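Side-chain contact in probable quinone reductase Qor (NADPH:quinone reductase) (Zeta-crystallin homolog protein) (Mycobacterium tuberculosis, PDB 4RVU), which probably catalyses the transfer of electrons from NADPH to quinones, as a member of the medium-chain dehydrogenase/reductase superfamily: residues 83-88 / 111-116. Sequence-based numbering, arbitrary orientation.
Sequences TAISVG and TAKVPD
Lys-113 turns CG away from its own carbonyl carbon (chi1 -71°) and then runs fully extended to NZ, while Ile-85, with CG1 likewise anti to the carbonyl carbon (chi1 -51°), sends CD1 against that straight chain. The two side chains run antiparallel past one another at the surface of the GroES-like domain, well away from the NADPH pocket, where the loop joining strands 67-74 and 90-93 leans over strand 111-113, the antiparallel neighbour of 90-93. The apolar contact is carried by one methyl: CD1 of Ile-85 sits alongside the lysine methylenes, 3.4 Å from CG and 3.5 Å from CE of Lys-113, both short for carbon-carbon contacts, so the packing here is tight. Ile-85 also meets Leu-34, Val-71 and Val-91 of the neighbouring strands, which ties the loop to the sheet, while Lys-113 lies at the exposed surface. The ammonium group continues past the methyl to the loop backbone and donates a weak hydrogen bond to Ala-84 O; Asp-89 adds a long, weak ion pair that probably helps to balance its charge. On the loop side an ST turn shapes the backbone just beside the lysine's acceptor: the N-H of Ile-85 points to Thr-83 OG1, with 3.0 Å from N to OG1 and an angle of 161° at the hydrogen.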
ATOM      1  N   THR A  83       8.900 -12.533 -32.710  1.00 24.97           N
ATOM      2  CA  THR A  83       9.176 -13.512 -31.662  1.00 25.34           C
ATOM      3  C   THR A  83      10.190 -14.549 -32.117  1.00 26.01           C
ATOM      4  O   THR A  83      10.259 -14.888 -33.299  1.00 26.10           O
ATOM      5  CB  THR A  83       7.889 -14.219 -31.177  1.00 25.06           C
ATOM      6  OG1 THR A  83       8.225 -15.229 -30.214  1.00 25.08           O
ATOM      7  CG2 THR A  83       7.157 -14.873 -32.342  1.00 24.51           C
ATOM      8  N   ALA A  84      10.974 -15.048 -31.166  1.00 25.38           N
ATOM      9  CA  ALA A  84      11.928 -16.116 -31.441  1.00 26.58           C
ATOM     10  C   ALA A  84      11.283 -17.491 -31.300  1.00 26.14           C
ATOM     11  O   ALA A  84      11.909 -18.503 -31.609  1.00 27.25           O
ATOM     12  CB  ALA A  84      13.134 -15.999 -30.528  1.00 27.55           C
ATOM     13  N   ILE A  85      10.037 -17.526 -30.830  1.00 23.87           N
ATOM     14  CA  ILE A  85       9.276 -18.774 -30.742  1.00 24.41           C
ATOM     15  C   ILE A  85       8.934 -19.294 -32.137  1.00 25.02           C
ATOM     16  O   ILE A  85       8.490 -18.526 -32.987  1.00 24.78           O
ATOM     17  CB  ILE A  85       7.926 -18.588 -29.997  1.00 24.53           C
ATOM     18  CG1 ILE A  85       8.090 -17.898 -28.637  1.00 26.18           C
ATOM     19  CG2 ILE A  85       7.208 -19.915 -29.856  1.00 24.21           C
ATOM     20  CD1 ILE A  85       9.242 -18.339 -27.839  1.00 26.05           C
ATOM     21  N   SER A  86       9.095 -20.599 -32.356  1.00 24.73           N
ATOM     22  CA  SER A  86       8.841 -21.202 -33.665  1.00 25.39           C
ATOM     23  C   SER A  86       7.910 -22.402 -33.555  1.00 26.21           C
ATOM     24  O   SER A  86       7.794 -23.002 -32.483  1.00 25.43           O
ATOM     25  CB  SER A  86      10.164 -21.628 -34.307  1.00 25.74           C
ATOM     26  OG  SER A  86      10.990 -20.507 -34.559  1.00 28.44           O
ATOM     27  N   VAL A  87       7.240 -22.744 -34.659  1.00 22.55           N
ATOM     28  CA  VAL A  87       6.424 -23.958 -34.703  1.00 22.80           C
ATOM     29  C   VAL A  87       7.245 -25.145 -34.213  1.00 22.53           C
ATOM     30  O   VAL A  87       8.415 -25.291 -34.579  1.00 22.89           O
ATOM     31  CB  VAL A  87       5.886 -24.246 -36.127  1.00 23.79           C
ATOM     32  CG1 VAL A  87       5.345 -25.653 -36.219  1.00 23.77           C
ATOM     33  CG2 VAL A  87       4.802 -23.241 -36.499  1.00 23.39           C
ATOM     34  N   GLY A  88       6.646 -25.973 -33.362  1.00 20.85           N
ATOM     35  CA  GLY A  88       7.341 -27.119 -32.800  1.00 21.24           C
ATOM     36  C   GLY A  88       7.885 -26.895 -31.396  1.00 21.32           C
ATOM     37  O   GLY A  88       8.130 -27.867 -30.663  1.00 20.67           O
ATOM     38  N   THR A 111       4.394 -15.571 -23.671  1.00 16.54           N
ATOM     39  CA  THR A 111       4.609 -17.013 -23.738  1.00 16.61           C
ATOM     40  C   THR A 111       6.103 -17.271 -23.589  1.00 16.63           C
ATOM     41  O   THR A 111       6.920 -16.587 -24.212  1.00 16.65           O
ATOM     42  CB  THR A 111       4.127 -17.579 -25.085  1.00 16.69           C
ATOM     43  OG1 THR A 111       2.719 -17.345 -25.226  1.00 16.67           O
ATOM     44  CG2 THR A 111       4.386 -19.077 -25.164  1.00 16.76           C
ATOM     45  N   ALA A 112       6.465 -18.264 -22.783  1.00 16.64           N
ATOM     46  CA  ALA A 112       7.873 -18.608 -22.588  1.00 16.67           C
ATOM     47  C   ALA A 112       8.172 -19.989 -23.139  1.00 16.76           C
ATOM     48  O   ALA A 112       7.333 -20.895 -23.053  1.00 16.78           O
ATOM     49  CB  ALA A 112       8.231 -18.560 -21.105  1.00 16.60           C
ATOM     50  N   LYS A 113       9.373 -20.156 -23.689  1.00 19.21           N
ATOM     51  CA  LYS A 113       9.854 -21.488 -24.049  1.00 19.40           C
ATOM     52  C   LYS A 113      10.120 -22.277 -22.788  1.00 19.46           C
ATOM     53  O   LYS A 113      10.682 -21.748 -21.834  1.00 20.41           O
ATOM     54  CB  LYS A 113      11.148 -21.399 -24.867  1.00 20.39           C
ATOM     55  CG  LYS A 113      10.966 -20.873 -26.290  1.00 21.24           C
ATOM     56  CD  LYS A 113      12.317 -20.704 -26.991  1.00 24.14           C
ATOM     57  CE  LYS A 113      12.155 -20.168 -28.411  1.00 24.23           C
ATOM     58  NZ  LYS A 113      13.456 -20.075 -29.142  1.00 24.66           N
ATOM     59  N   VAL A 114       9.722 -23.547 -22.782  1.00 16.92           N
ATOM     60  CA  VAL A 114       9.966 -24.421 -21.648  1.00 17.22           C
ATOM     61  C   VAL A 114      11.354 -25.043 -21.812  1.00 17.97           C
ATOM     62  O   VAL A 114      11.705 -25.485 -22.902  1.00 17.17           O
ATOM     63  CB  VAL A 114       8.893 -25.525 -21.574  1.00 17.49           C
ATOM     64  CG1 VAL A 114       9.118 -26.430 -20.370  1.00 17.20           C
ATOM     65  CG2 VAL A 114       7.498 -24.885 -21.511  1.00 17.45           C
ATOM     66  N   PRO A 115      12.164 -25.031 -20.742  1.00 16.92           N
ATOM     67  CA  PRO A 115      13.501 -25.635 -20.776  1.00 16.97           C
ATOM     68  C   PRO A 115      13.388 -27.133 -21.067  1.00 17.05           C
ATOM     69  O   PRO A 115      12.374 -27.752 -20.723  1.00 17.04           O
ATOM     70  CB  PRO A 115      14.024 -25.398 -19.354  1.00 17.19           C
ATOM     71  CG  PRO A 115      13.277 -24.187 -18.876  1.00 16.83           C
ATOM     72  CD  PRO A 115      11.897 -24.357 -19.457  1.00 16.82           C
ATOM     73  N   ASP A 116      14.401 -27.712 -21.699  1.00 21.71           N
ATOM     74  CA  ASP A 116      14.300 -29.106 -22.114  1.00 20.91           C
ATOM     75  C   ASP A 116      14.221 -30.100 -20.951  1.00 21.59           C
ATOM     76  O   ASP A 116      13.777 -31.234 -21.136  1.00 22.24           O
ATOM     77  CB  ASP A 116      15.457 -29.473 -23.044  1.00 22.10           C
ATOM     78  CG  ASP A 116      15.334 -28.833 -24.416  1.00 23.84           C
ATOM     79  OD1 ASP A 116      14.199 -28.515 -24.838  1.00 23.46           O
ATOM     80  OD2 ASP A 116      16.383 -28.664 -25.074  1.00 24.57           O
TER